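Local coordinates for protein putative mandelate racemase (Bordetella bronchiseptica, PDB 3OZM) that probably catalyses a magnesium-dependent reaction on acid sugars as an enolase-superfamily enzyme, and binds D-xylaric acid beside its metal ion, at residues D201-L206 with F226-S231; A169-V174 with E197-A202; S51-Y56 with T305-I310; K30-M35 with G377-G382. One frame throughout, in Å; residues are numbered along the deposited sequence. Where two conformers were deposited one is given.

Contact 1 (D201-L206 with F226-S231); sequences DANQSL and FEEPLS. With MG (magnesium ion), chain I; DXL (D-xylaric acid), chain J.
D201 and E227 form a parallel bridge where strands 197-201 and 225-227 end, and A202 N extends it with a 3.0 Å hydrogen bond to E227 O. This is the mouth of the modified TIM barrel of the enolase superfamily, at the C-terminal ends of its strands, where the metal is held. Past the bridge a type I' turn runs from A202 to S205, and Q204 N within it donates to E228 O over 2.8 Å. The carboxylates of D201 and E227 lie stacked, their planes 23° apart. Both side chains leave the sheet on one face, and CG anti to the backbone N (chi1 -174° in D201) carries each carboxylate on toward the metal. D201 OD2 and E227 OE2 each bind the magnesium at 2.2 Å; E254, a water and OAC and OAK of D-xylaric acid complete six ligands. The second oxygens steady the pair: D201 OD1 accepts from N203 N, met on its anti side, in an Asx turn, while E227 OE1 pairs with K171. The E228 carboxylate leans against Q204 CG, its OE2 bonded to N255. On the apolar flank, L206 CD1 reaches the edge of the F226 ring, 3.8 Å from F226 CZ, and P229 CB sits over one ring face. N203 ND2 donates to OAC of the ligand at 3.0 Å, and weakly to its OAE at 3.1 Å.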
loop_
_atom_site.group_PDB
_atom_site.type_symbol
_atom_site.label_atom_id
_atom_site.label_comp_id
_atom_site.label_asym_id
_atom_site.label_seq_id
_atom_site.Cartn_x
_atom_site.Cartn_y
_atom_site.Cartn_z
ATOM N N ASP A 201 3.473 16.716 22.344
ATOM C CA ASP A 201 3.010 17.335 21.104
ATOM C C ASP A 201 3.130 18.840 21.238
ATOM O O ASP A 201 2.440 19.454 22.058
ATOM C CB ASP A 201 1.550 16.947 20.850
ATOM C CG ASP A 201 1.027 17.419 19.499
ATOM O OD1 ASP A 201 1.678 18.247 18.810
ATOM O OD2 ASP A 201 -0.070 16.959 19.144
ATOM N N ALA A 202 4.005 19.438 20.433
ATOM C CA ALA A 202 4.223 20.883 20.494
ATOM C C ALA A 202 3.392 21.694 19.492
ATOM O O ALA A 202 3.451 22.906 19.504
ATOM C CB ALA A 202 5.737 21.194 20.320
ATOM N N ASN A 203 2.622 21.029 18.622
ATOM C CA ASN A 203 1.822 21.750 17.632
ATOM C C ASN A 203 2.587 22.850 16.874
ATOM O O ASN A 203 2.072 23.951 16.692
ATOM C CB ASN A 203 0.581 22.350 18.302
ATOM C CG ASN A 203 -0.418 21.292 18.701
ATOM O OD1 ASN A 203 -0.444 20.852 19.850
ATOM N ND2 ASN A 203 -1.241 20.867 17.748
ATOM N N GLN A 204 3.807 22.535 16.440
ATOM C CA GLN A 204 4.658 23.451 15.669
ATOM C C GLN A 204 5.098 24.728 16.401
ATOM O O GLN A 204 5.475 25.710 15.757
ATOM C CB GLN A 204 3.979 23.862 14.357
ATOM C CG GLN A 204 3.386 22.721 13.533
ATOM C CD GLN A 204 2.811 23.216 12.213
ATOM O OE1 GLN A 204 3.511 23.831 11.418
ATOM N NE2 GLN A 204 1.517 22.958 11.983
ATOM N N SER A 205 5.077 24.704 17.732
ATOM C CA SER A 205 5.239 25.932 18.521
ATOM C C SER A 205 6.660 26.268 18.984
ATOM O O SER A 205 6.866 27.273 19.673
ATOM C CB SER A 205 4.325 25.896 19.747
ATOM O OG SER A 205 4.827 24.993 20.719
ATOM N N LEU A 206 7.629 25.433 18.631
ATOM C CA LEU A 206 9.024 25.682 19.026
ATOM C C LEU A 206 9.948 26.036 17.870
ATOM O O LEU A 206 9.723 25.615 16.728
ATOM C CB LEU A 206 9.582 24.457 19.734
ATOM C CG LEU A 206 8.842 24.038 20.999
ATOM C CD1 LEU A 206 9.406 22.711 21.489
ATOM C CD2 LEU A 206 8.966 25.126 22.062
ATOM N N PHE A 226 8.065 12.868 20.074
ATOM C CA PHE A 226 8.025 14.331 20.082
ATOM C C PHE A 226 7.313 14.712 18.798
ATOM O O PHE A 226 7.900 14.636 17.713
ATOM C CB PHE A 226 9.478 14.836 20.035
ATOM C CG PHE A 226 9.666 16.300 20.385
ATOM C CD1 PHE A 226 8.607 17.117 20.775
ATOM C CD2 PHE A 226 10.943 16.843 20.341
ATOM C CE1 PHE A 226 8.841 18.463 21.114
ATOM C CE2 PHE A 226 11.181 18.175 20.662
ATOM C CZ PHE A 226 10.132 18.979 21.064
ATOM N N GLU A 227 6.045 15.090 18.921
ATOM C CA GLU A 227 5.168 15.350 17.781
ATOM C C GLU A 227 5.118 16.830 17.410
ATOM O O GLU A 227 5.049 17.692 18.286
ATOM C CB GLU A 227 3.758 14.853 18.117
ATOM C CG GLU A 227 2.668 15.270 17.140
ATOM C CD GLU A 227 1.357 14.554 17.406
ATOM O OE1 GLU A 227 1.317 13.608 18.221
ATOM O OE2 GLU A 227 0.350 14.937 16.780
ATOM N N GLU A 228 5.118 17.106 16.102
ATOM C CA GLU A 228 5.216 18.463 15.570
ATOM C C GLU A 228 6.085 19.389 16.439
ATOM O O GLU A 228 5.619 20.424 16.922
ATOM C CB GLU A 228 3.825 19.086 15.355
ATOM C CG GLU A 228 2.985 18.469 14.208
ATOM C CD GLU A 228 1.782 19.360 13.842
ATOM O OE1 GLU A 228 1.135 19.898 14.766
ATOM O OE2 GLU A 228 1.496 19.542 12.634
ATOM N N PRO A 229 7.364 19.025 16.618
ATOM C CA PRO A 229 8.251 19.852 17.437
ATOM C C PRO A 229 8.463 21.238 16.822
ATOM O O PRO A 229 8.609 22.224 17.543
ATOM C CB PRO A 229 9.561 19.056 17.428
ATOM C CG PRO A 229 9.512 18.248 16.150
ATOM C CD PRO A 229 8.045 17.828 16.092
ATOM N N LEU A 230 8.452 21.298 15.492
ATOM C CA LEU A 230 8.741 22.505 14.746
ATOM C C LEU A 230 7.694 22.753 13.657
ATOM O O LEU A 230 6.851 21.901 13.392
ATOM C CB LEU A 230 10.095 22.350 14.043
ATOM C CG LEU A 230 11.307 21.909 14.859
ATOM C CD1 LEU A 230 12.471 21.499 13.924
ATOM C CD2 LEU A 230 11.741 23.032 15.797
ATOM N N SER A 231 7.765 23.923 13.033
ATOM C CA SER A 231 7.048 24.170 11.784
ATOM C C SER A 231 7.143 22.970 10.841
ATOM O O SER A 231 8.226 22.424 10.624
ATOM C CB SER A 231 7.630 25.391 11.083
ATOM O OG SER A 231 7.071 25.543 9.791
HETATM MG MG MG I . -0.852 16.779 17.061
HETATM O OAA DXL J . -5.889 19.703 19.794
HETATM O OAB DXL J . -6.517 19.968 17.154
HETATM O OAC DXL J . -2.537 18.214 17.437
HETATM O OAD DXL J . -4.692 15.388 18.049
HETATM O OAE DXL J . -3.809 20.303 19.330
HETATM C CAF DXL J . -4.948 19.893 19.006
HETATM C CAG DXL J . -5.177 19.595 17.521
HETATM C CAH DXL J . -5.004 18.088 17.257
HETATM C CAI DXL J . -3.718 17.556 17.918
HETATM C CAJ DXL J . -3.620 16.013 17.905
HETATM O OAK DXL J . -2.496 15.470 17.794
HETATM O OAL DXL J . -5.070 17.847 15.847
HETATM O O HOH W 1 0.482 18.284 16.461
HETATM O O HOH W 2 -0.483 22.066 14.802
HETATM O O HOH W 3 9.638 25.909 14.019
#

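Contact 2 (A169-V174 with E197-A202); sequences AAKLKV and EILVDA. With MG (magnesium ion), chain I; DXL (D-xylaric acid), chain J.
K171 runs across L199 at about a right angle, its CG 3.8 Å from L199 CB, and then crosses D201 obliquely with CD 3.7 Å from D201 CB. A bend at chi3 (77°) turns the end of this lysine to the ligand, where NZ donates to OAK of D-xylaric acid over 2.7 Å; Y142 OH is another partner. K173 instead lies alongside D201 and points the same way. Its NZ forms a salt bridge to D201 OD2, though the place of that nitrogen is less sure because it is crowded against the ligand. The two lysines, with L172 between them and both on one face, fit the Lys-X-Lys pattern at the end of the second barrel strand in enolase-superfamily enzymes. Their strand, 169-173, pairs in parallel with 197-201 at an angle of 27°, the two being joined by helix 178-192 in a beta-alpha-beta crossover. Bonds between backbones run in both directions: L199 N donates almost straight to A170 O at 2.8 Å, L172 N to L199 O, D201 N to L172 O and V174 N to D201 O. L172 and I198 project on the other face, against helix 178-192. V200 shares that face and meets V174 at about a right angle, V174 CG2 pressing tightly on V200 CG1 at 3.5 Å. The same methyl, V174 CG2, lies 3.7 Å from A202 CB.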
loop_
_atom_site.group_PDB
_atom_site.type_symbol
_atom_site.label_atom_id
_atom_site.label_comp_id
_atom_site.label_asym_id
_atom_site.label_seq_id
_atom_site.Cartn_x
_atom_site.Cartn_y
_atom_site.Cartn_z
ATOM N N ALA A 169 -0.945 4.675 27.756
ATOM C CA ALA A 169 -0.175 5.729 27.101
ATOM C C ALA A 169 -1.045 6.963 27.012
ATOM O O ALA A 169 -2.272 6.852 26.995
ATOM C CB ALA A 169 0.250 5.277 25.700
ATOM N N ALA A 170 -0.423 8.133 26.940
ATOM C CA ALA A 170 -1.156 9.387 26.875
ATOM C C ALA A 170 -0.247 10.481 26.326
ATOM O O ALA A 170 0.977 10.339 26.331
ATOM C CB ALA A 170 -1.680 9.764 28.254
ATOM N N LYS A 171 -0.848 11.570 25.854
ATOM C CA LYS A 171 -0.093 12.639 25.200
ATOM C C LYS A 171 -0.254 13.982 25.919
ATOM O O LYS A 171 -1.353 14.321 26.376
ATOM C CB LYS A 171 -0.531 12.772 23.729
ATOM C CG LYS A 171 0.347 13.727 22.919
ATOM C CD LYS A 171 0.250 13.479 21.395
ATOM C CE LYS A 171 -1.052 14.050 20.784
ATOM N NZ LYS A 171 -1.182 13.643 19.340
ATOM N N LEU A 172 0.842 14.738 25.995
ATOM C CA LEU A 172 0.878 16.054 26.647
ATOM C C LEU A 172 1.168 17.138 25.627
ATOM O O LEU A 172 2.140 17.043 24.861
ATOM C CB LEU A 172 1.979 16.088 27.716
ATOM C CG LEU A 172 2.264 17.446 28.373
ATOM C CD1 LEU A 172 1.110 17.830 29.319
ATOM C CD2 LEU A 172 3.601 17.424 29.117
ATOM N N LYS A 173 0.333 18.170 25.626
ATOM C CA LYS A 173 0.562 19.341 24.798
ATOM C C LYS A 173 1.599 20.265 25.436
ATOM O O LYS A 173 1.564 20.534 26.646
ATOM C CB LYS A 173 -0.757 20.092 24.559
ATOM C CG LYS A 173 -1.819 19.229 23.936
ATOM C CD LYS A 173 -1.438 18.850 22.514
ATOM C CE LYS A 173 -2.570 18.099 21.849
ATOM N NZ LYS A 173 -2.419 18.101 20.371
ATOM N N VAL A 174 2.532 20.741 24.621
ATOM C CA VAL A 174 3.571 21.647 25.107
ATOM C C VAL A 174 3.813 22.775 24.125
ATOM O O VAL A 174 3.278 22.776 23.014
ATOM C CB VAL A 174 4.912 20.917 25.330
ATOM C CG1 VAL A 174 4.735 19.745 26.269
ATOM C CG2 VAL A 174 5.507 20.471 23.975
ATOM N N GLU A 197 3.513 4.887 28.576
ATOM C CA GLU A 197 4.171 5.722 27.574
ATOM C C GLU A 197 3.629 7.137 27.605
ATOM O O GLU A 197 2.414 7.350 27.669
ATOM C CB GLU A 197 4.018 5.150 26.166
ATOM C CG GLU A 197 4.538 3.722 26.011
ATOM C CD GLU A 197 6.045 3.619 26.021
ATOM O OE1 GLU A 197 6.752 4.650 25.930
ATOM O OE2 GLU A 197 6.523 2.477 26.116
ATOM N N ILE A 198 4.537 8.104 27.566
ATOM C CA ILE A 198 4.153 9.500 27.554
ATOM C C ILE A 198 4.623 10.127 26.253
ATOM O O ILE A 198 5.818 10.115 25.942
ATOM C CB ILE A 198 4.774 10.256 28.738
ATOM C CG1 ILE A 198 4.293 9.637 30.054
ATOM C CG2 ILE A 198 4.404 11.730 28.659
ATOM C CD1 ILE A 198 4.883 10.268 31.295
ATOM N N LEU A 199 3.673 10.647 25.492
ATOM C CA LEU A 199 3.943 11.311 24.233
ATOM C C LEU A 199 3.874 12.825 24.458
ATOM O O LEU A 199 3.166 13.299 25.348
ATOM C CB LEU A 199 2.880 10.922 23.209
ATOM C CG LEU A 199 2.847 9.485 22.675
ATOM C CD1 LEU A 199 2.912 8.414 23.773
ATOM C CD2 LEU A 199 1.592 9.296 21.805
ATOM N N VAL A 200 4.582 13.582 23.634
ATOM C CA VAL A 200 4.546 15.031 23.731
ATOM C C VAL A 200 4.239 15.624 22.358
ATOM O O VAL A 200 4.707 15.105 21.332
ATOM C CB VAL A 200 5.914 15.541 24.242
ATOM C CG1 VAL A 200 6.052 17.028 24.054
ATOM C CG2 VAL A 200 6.117 15.130 25.709
ATOM N N ASP A 201 3.473 16.716 22.344
ATOM C CA ASP A 201 3.010 17.335 21.104
ATOM C C ASP A 201 3.130 18.840 21.238
ATOM O O ASP A 201 2.440 19.454 22.058
ATOM C CB ASP A 201 1.550 16.947 20.850
ATOM C CG ASP A 201 1.027 17.419 19.499
ATOM O OD1 ASP A 201 1.678 18.247 18.810
ATOM O OD2 ASP A 201 -0.070 16.959 19.144
ATOM N N ALA A 202 4.005 19.438 20.433
ATOM C CA ALA A 202 4.223 20.883 20.494
ATOM C C ALA A 202 3.392 21.694 19.492
ATOM O O ALA A 202 3.451 22.906 19.504
ATOM C CB ALA A 202 5.737 21.194 20.320
HETATM MG MG MG I . -0.852 16.779 17.061
HETATM O OAA DXL J . -5.889 19.703 19.794
HETATM O OAB DXL J . -6.517 19.968 17.154
HETATM O OAC DXL J . -2.537 18.214 17.437
HETATM O OAD DXL J . -4.692 15.388 18.049
HETATM O OAE DXL J . -3.809 20.303 19.330
HETATM C CAF DXL J . -4.948 19.893 19.006
HETATM C CAG DXL J . -5.177 19.595 17.521
HETATM C CAH DXL J . -5.004 18.088 17.257
HETATM C CAI DXL J . -3.718 17.556 17.918
HETATM C CAJ DXL J . -3.620 16.013 17.905
HETATM O OAK DXL J . -2.496 15.470 17.794
HETATM O OAL DXL J . -5.070 17.847 15.847
HETATM O O HOH W 1 0.482 18.284 16.461
#

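Contact 3 (S51-Y56 with T305-I310); sequences SPSGPY and TFNDII. With DXL (D-xylaric acid), chain J.
The bond across this contact joins S51 to D308, whose OD2 also serves N307. S51 OG donates to D308 OD2 at 2.6 Å on its syn lone pair, and N307 ND2 reaches the same D308 OD2 at 2.7 Å from the anti side, the acceptor lying in the amide plane. S51 OG in turn accepts from S53 N, which closes an ST turn, and N307 ND2 also bonds to Q34 O. D308 itself is the N-cap of helix 309-321: with CG set between its backbone N and carbonyl carbon (chi1 59°), its OD1 takes the amide of T311 and, weakly, that of I310. A loop of the N-terminal capping domain is thereby tied to the start of a barrel helix. One water bridges the backbones, donating to G54 O at 2.6 Å and to F306 O at 2.9 Å, and lies beside OAB of D-xylaric acid. Among the van der Waals contacts, I310 CG2 packs 3.8 Å from S51 CB, close to S51 N, a buried amide with no partner in the model. The N307 amide group lies against the S53-G54 peptide, its CG 3.6 Å from S53 C. F306 CB approaches OAD of the ligand at 3.1 Å.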
loop_
_atom_site.group_PDB
_atom_site.type_symbol
_atom_site.label_atom_id
_atom_site.label_comp_id
_atom_site.label_asym_id
_atom_site.label_seq_id
_atom_site.Cartn_x
_atom_site.Cartn_y
_atom_site.Cartn_z
ATOM N N SER A 51 -15.679 11.761 6.597
ATOM C CA SER A 51 -15.400 13.028 7.262
ATOM C C SER A 51 -14.050 13.524 6.800
ATOM O O SER A 51 -13.083 12.748 6.789
ATOM C CB SER A 51 -15.335 12.843 8.785
ATOM O OG SER A 51 -14.903 14.043 9.417
ATOM N N PRO A 52 -13.966 14.810 6.433
ATOM C CA PRO A 52 -12.676 15.422 6.089
ATOM C C PRO A 52 -11.967 16.043 7.291
ATOM O O PRO A 52 -11.176 16.967 7.087
ATOM C CB PRO A 52 -13.088 16.537 5.138
ATOM C CG PRO A 52 -14.408 17.033 5.753
ATOM C CD PRO A 52 -15.094 15.722 6.158
ATOM N N SER A 53 -12.272 15.591 8.507
ATOM C CA SER A 53 -11.578 16.082 9.699
ATOM C C SER A 53 -11.799 17.574 9.966
ATOM O O SER A 53 -12.761 18.190 9.495
ATOM C CB SER A 53 -10.065 15.765 9.593
ATOM O OG SER A 53 -9.347 15.998 10.801
ATOM N N GLY A 54 -10.889 18.164 10.729
ATOM C CA GLY A 54 -11.005 19.566 11.097
ATOM C C GLY A 54 -9.906 19.894 12.089
ATOM O O GLY A 54 -9.138 19.017 12.480
ATOM N N PRO A 55 -9.823 21.156 12.525
ATOM C CA PRO A 55 -10.667 22.283 12.129
ATOM C C PRO A 55 -10.291 22.826 10.755
ATOM O O PRO A 55 -9.125 23.175 10.494
ATOM C CB PRO A 55 -10.377 23.324 13.219
ATOM C CG PRO A 55 -8.984 23.018 13.656
ATOM C CD PRO A 55 -8.901 21.514 13.617
ATOM N N TYR A 56 -11.283 22.873 9.878
ATOM C CA TYR A 56 -11.199 23.565 8.611
ATOM C C TYR A 56 -12.552 24.255 8.534
ATOM O O TYR A 56 -13.565 23.691 8.979
ATOM C CB TYR A 56 -11.094 22.601 7.427
ATOM C CG TYR A 56 -9.905 21.653 7.400
ATOM C CD1 TYR A 56 -8.624 22.106 7.106
ATOM C CD2 TYR A 56 -10.085 20.285 7.603
ATOM C CE1 TYR A 56 -7.542 21.211 7.056
ATOM C CE2 TYR A 56 -9.027 19.399 7.553
ATOM C CZ TYR A 56 -7.760 19.862 7.282
ATOM O OH TYR A 56 -6.719 18.944 7.228
ATOM N N THR A 305 -5.705 11.108 14.415
ATOM C CA THR A 305 -7.095 10.655 14.242
ATOM C C THR A 305 -8.132 11.652 14.773
ATOM O O THR A 305 -9.339 11.386 14.727
ATOM C CB THR A 305 -7.356 9.344 14.993
ATOM O OG1 THR A 305 -7.399 9.600 16.409
ATOM C CG2 THR A 305 -6.296 8.284 14.675
ATOM N N PHE A 306 -7.662 12.800 15.244
ATOM C CA PHE A 306 -8.423 13.701 16.116
ATOM C C PHE A 306 -9.423 14.620 15.386
ATOM O O PHE A 306 -9.029 15.577 14.719
ATOM C CB PHE A 306 -7.389 14.535 16.896
ATOM C CG PHE A 306 -7.899 15.213 18.151
ATOM C CD1 PHE A 306 -7.702 14.635 19.405
ATOM C CD2 PHE A 306 -8.481 16.471 18.088
ATOM C CE1 PHE A 306 -8.114 15.279 20.568
ATOM C CE2 PHE A 306 -8.898 17.129 19.254
ATOM C CZ PHE A 306 -8.714 16.534 20.490
ATOM N N ASN A 307 -10.711 14.306 15.502
ATOM C CA ASN A 307 -11.777 15.245 15.135
ATOM C C ASN A 307 -13.152 14.707 15.493
ATOM O O ASN A 307 -13.930 15.372 16.172
ATOM C CB ASN A 307 -11.773 15.615 13.649
ATOM C CG ASN A 307 -12.650 16.834 13.367
ATOM O OD1 ASN A 307 -12.279 17.952 13.687
ATOM N ND2 ASN A 307 -13.831 16.609 12.801
ATOM N N ASP A 308 -13.452 13.507 15.020
ATOM C CA ASP A 308 -14.771 12.931 15.230
ATOM C C ASP A 308 -14.703 11.407 15.156
ATOM O O ASP A 308 -13.650 10.842 14.865
ATOM C CB ASP A 308 -15.757 13.517 14.215
ATOM C CG ASP A 308 -15.337 13.263 12.769
ATOM O OD1 ASP A 308 -15.376 12.088 12.361
ATOM O OD2 ASP A 308 -14.981 14.239 12.051
ATOM N N ILE A 309 -15.817 10.731 15.434
ATOM C CA ILE A 309 -15.798 9.277 15.508
ATOM C C ILE A 309 -15.577 8.630 14.143
ATOM O O ILE A 309 -15.094 7.506 14.070
ATOM C CB ILE A 309 -17.070 8.695 16.173
ATOM C CG1 ILE A 309 -16.842 7.239 16.596
ATOM C CG2 ILE A 309 -18.267 8.791 15.236
ATOM C CD1 ILE A 309 -15.756 7.061 17.637
ATOM N N ILE A 310 -15.928 9.336 13.071
ATOM C CA ILE A 310 -15.643 8.829 11.730
ATOM C C ILE A 310 -14.146 8.869 11.394
ATOM O O ILE A 310 -13.600 7.896 10.870
ATOM C CB ILE A 310 -16.456 9.561 10.661
ATOM C CG1 ILE A 310 -17.951 9.289 10.882
ATOM C CG2 ILE A 310 -16.027 9.120 9.254
ATOM C CD1 ILE A 310 -18.826 9.857 9.822
HETATM O OAA DXL J . -5.889 19.703 19.794
HETATM O OAB DXL J . -6.517 19.968 17.154
HETATM O OAC DXL J . -2.537 18.214 17.437
HETATM O OAD DXL J . -4.692 15.388 18.049
HETATM O OAE DXL J . -3.809 20.303 19.330
HETATM C CAF DXL J . -4.948 19.893 19.006
HETATM C CAG DXL J . -5.177 19.595 17.521
HETATM C CAH DXL J . -5.004 18.088 17.257
HETATM C CAI DXL J . -3.718 17.556 17.918
HETATM C CAJ DXL J . -3.620 16.013 17.905
HETATM O OAK DXL J . -2.496 15.470 17.794
HETATM O OAL DXL J . -5.070 17.847 15.847
HETATM O O HOH W 4 -8.219 18.351 14.836
#

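Contact 4 (K30-M35 with G377-G382); sequences KLNRQM and GEPAIG. With DXL (D-xylaric acid), chain J.
N32 lies against E378 and P379, where the loop 377-382 near the C terminus runs beside strand 32-42 of the antiparallel sheet of the capping domain. From its start the N32 side chain follows one carbonyl: CB is 3.4 Å from P379 O, CG stays about as near, and ND2 donates to P379 O at 2.8 Å. That oxygen lies in the N32 amide plane, and ND2 approaches it nearly along the C=O axis. ND2 also passes over E378 CB, and the two side chains cross at about a right angle. Q34 takes the preceding carbonyl, E378 O, differently. Its chain is extended beyond CG (chi2 -172°), and NE2 donates to E378 O at 2.8 Å from well above the carbonyl plane, an oxygen that W375 bonds as well; S14 is a second partner of NE2. Q34 OE1 rests 3.5 Å from A380 CB. Two neighbouring amides, L31 N at 2.8 Å and N32 N at 3.1 Å, grip A380 O from the same face of its plane. L31 CD1 touches P379 CG at 3.9 Å. Turned away from the loop, K30 sends NZ into the active site, 2.7 Å from OAA of D-xylaric acid, with a weak second bond to OAB.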
loop_
_atom_site.group_PDB
_atom_site.type_symbol
_atom_site.label_atom_id
_atom_site.label_comp_id
_atom_site.label_asym_id
_atom_site.label_seq_id
_atom_site.Cartn_x
_atom_site.Cartn_y
_atom_site.Cartn_z
ATOM N N LYS A 30 -10.100 25.558 21.668
ATOM C CA LYS A 30 -11.292 24.920 21.105
ATOM C C LYS A 30 -12.561 25.618 21.596
ATOM O O LYS A 30 -12.689 25.942 22.784
ATOM C CB LYS A 30 -11.326 23.425 21.436
ATOM C CG LYS A 30 -10.080 22.655 20.955
ATOM C CD LYS A 30 -10.240 21.132 21.115
ATOM C CE LYS A 30 -8.888 20.450 20.917
ATOM N NZ LYS A 30 -8.335 20.812 19.581
ATOM N N LEU A 31 -13.494 25.850 20.679
ATOM C CA LEU A 31 -14.723 26.578 21.001
ATOM C C LEU A 31 -15.933 25.677 20.736
ATOM O O LEU A 31 -16.844 25.565 21.555
ATOM C CB LEU A 31 -14.809 27.851 20.161
ATOM C CG LEU A 31 -13.606 28.804 20.276
ATOM C CD1 LEU A 31 -13.681 29.937 19.265
ATOM C CD2 LEU A 31 -13.455 29.358 21.698
ATOM N N ASN A 32 -15.916 25.016 19.586
ATOM C CA ASN A 32 -16.991 24.104 19.201
ATOM C C ASN A 32 -16.389 22.921 18.450
ATOM O O ASN A 32 -15.495 23.106 17.635
ATOM C CB ASN A 32 -17.999 24.825 18.299
ATOM C CG ASN A 32 -18.802 25.897 19.038
ATOM O OD1 ASN A 32 -19.716 25.586 19.806
ATOM N ND2 ASN A 32 -18.463 27.163 18.803
ATOM N N ARG A 33 -16.853 21.708 18.728
ATOM C CA ARG A 33 -16.372 20.566 17.957
ATOM C C ARG A 33 -17.258 20.399 16.729
ATOM O O ARG A 33 -18.476 20.193 16.833
ATOM C CB ARG A 33 -16.302 19.285 18.793
ATOM C CG ARG A 33 -15.374 19.373 20.005
ATOM C CD ARG A 33 -13.958 19.864 19.630
ATOM N NE ARG A 33 -13.250 18.937 18.741
ATOM C CZ ARG A 33 -12.527 17.884 19.139
ATOM N NH1 ARG A 33 -12.390 17.588 20.427
ATOM N NH2 ARG A 33 -11.936 17.112 18.236
ATOM N N GLN A 34 -16.636 20.517 15.564
ATOM C CA GLN A 34 -17.359 20.558 14.305
ATOM C C GLN A 34 -16.879 19.495 13.334
ATOM O O GLN A 34 -15.806 18.909 13.511
ATOM C CB GLN A 34 -17.197 21.943 13.673
ATOM C CG GLN A 34 -17.626 23.076 14.612
ATOM C CD GLN A 34 -17.652 24.442 13.938
ATOM O OE1 GLN A 34 -16.975 24.678 12.930
ATOM N NE2 GLN A 34 -18.444 25.354 14.498
ATOM N N MET A 35 -17.674 19.272 12.293
ATOM C CA MET A 35 -17.307 18.345 11.227
ATOM C C MET A 35 -18.190 18.561 10.016
ATOM O O MET A 35 -19.265 19.183 10.100
ATOM C CB MET A 35 -17.442 16.879 11.680
ATOM C CG MET A 35 -18.892 16.416 11.850
ATOM S SD MET A 35 -18.986 14.693 12.388
ATOM C CE MET A 35 -18.353 13.869 10.910
ATOM N N GLY A 377 -22.902 28.761 11.753
ATOM C CA GLY A 377 -21.860 29.765 11.639
ATOM C C GLY A 377 -20.953 29.917 12.850
ATOM O O GLY A 377 -20.100 30.808 12.874
ATOM N N GLU A 378 -21.128 29.058 13.851
ATOM C CA GLU A 378 -20.256 29.067 15.029
ATOM C C GLU A 378 -18.820 28.773 14.610
ATOM O O GLU A 378 -18.593 28.012 13.670
ATOM C CB GLU A 378 -20.697 28.010 16.047
ATOM C CG GLU A 378 -22.126 28.159 16.546
ATOM C CD GLU A 378 -23.104 27.289 15.781
ATOM O OE1 GLU A 378 -22.814 26.944 14.615
ATOM O OE2 GLU A 378 -24.161 26.950 16.349
ATOM N N PRO A 379 -17.843 29.365 15.312
ATOM C CA PRO A 379 -16.448 29.044 14.998
ATOM C C PRO A 379 -16.000 27.788 15.739
ATOM O O PRO A 379 -16.561 27.451 16.782
ATOM C CB PRO A 379 -15.688 30.262 15.533
ATOM C CG PRO A 379 -16.495 30.706 16.711
ATOM C CD PRO A 379 -17.952 30.320 16.430
ATOM N N ALA A 380 -14.995 27.097 15.206
ATOM C CA ALA A 380 -14.533 25.855 15.825
ATOM C C ALA A 380 -13.434 26.129 16.838
ATOM O O ALA A 380 -13.372 25.503 17.897
ATOM C CB ALA A 380 -14.025 24.890 14.761
ATOM N N ILE A 381 -12.559 27.073 16.514
ATOM C CA ILE A 381 -11.324 27.201 17.272
ATOM C C ILE A 381 -10.786 28.619 17.183
ATOM O O ILE A 381 -10.957 29.294 16.167
ATOM C CB ILE A 381 -10.286 26.155 16.777
ATOM C CG1 ILE A 381 -9.119 26.006 17.751
ATOM C CG2 ILE A 381 -9.807 26.462 15.361
ATOM C CD1 ILE A 381 -8.294 24.752 17.486
ATOM N N GLY A 382 -10.170 29.078 18.271
ATOM C CA GLY A 382 -9.545 30.387 18.299
ATOM C C GLY A 382 -8.260 30.401 17.501
ATOM O O GLY A 382 -7.817 29.366 16.990
HETATM O OAA DXL J . -5.889 19.703 19.794
HETATM O OAB DXL J . -6.517 19.968 17.154
HETATM O OAC DXL J . -2.537 18.214 17.437
HETATM O OAD DXL J . -4.692 15.388 18.049
HETATM O OAE DXL J . -3.809 20.303 19.330
HETATM C CAF DXL J . -4.948 19.893 19.006
HETATM C CAG DXL J . -5.177 19.595 17.521
HETATM C CAH DXL J . -5.004 18.088 17.257
HETATM C CAI DXL J . -3.718 17.556 17.918
HETATM C CAJ DXL J . -3.620 16.013 17.905
HETATM O OAK DXL J . -2.496 15.470 17.794
HETATM O OAL DXL J . -5.070 17.847 15.847
#

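From the N terminus, residues 30-35 open the widest loop, which contact 4 closes only at 377-382, bringing the C-terminal loop back to the capping-domain sheet. Contact 3 closes a loop nested within it, from 51-56 to 305-310, and joins the capping domain to the barrel. The two contacts touch, strand 32-42 lying against the loop before helix 309-321. Inside both loops lie contact 2, joining strands 169-173 and 197-201, and contact 1, which begins on D201 and A202, where contact 2 ends, and continues to strand 225-227. These two follow one another round the barrel and share the magnesium. All four contacts reach D-xylaric acid, so the ligand lies between barrel and capping domain.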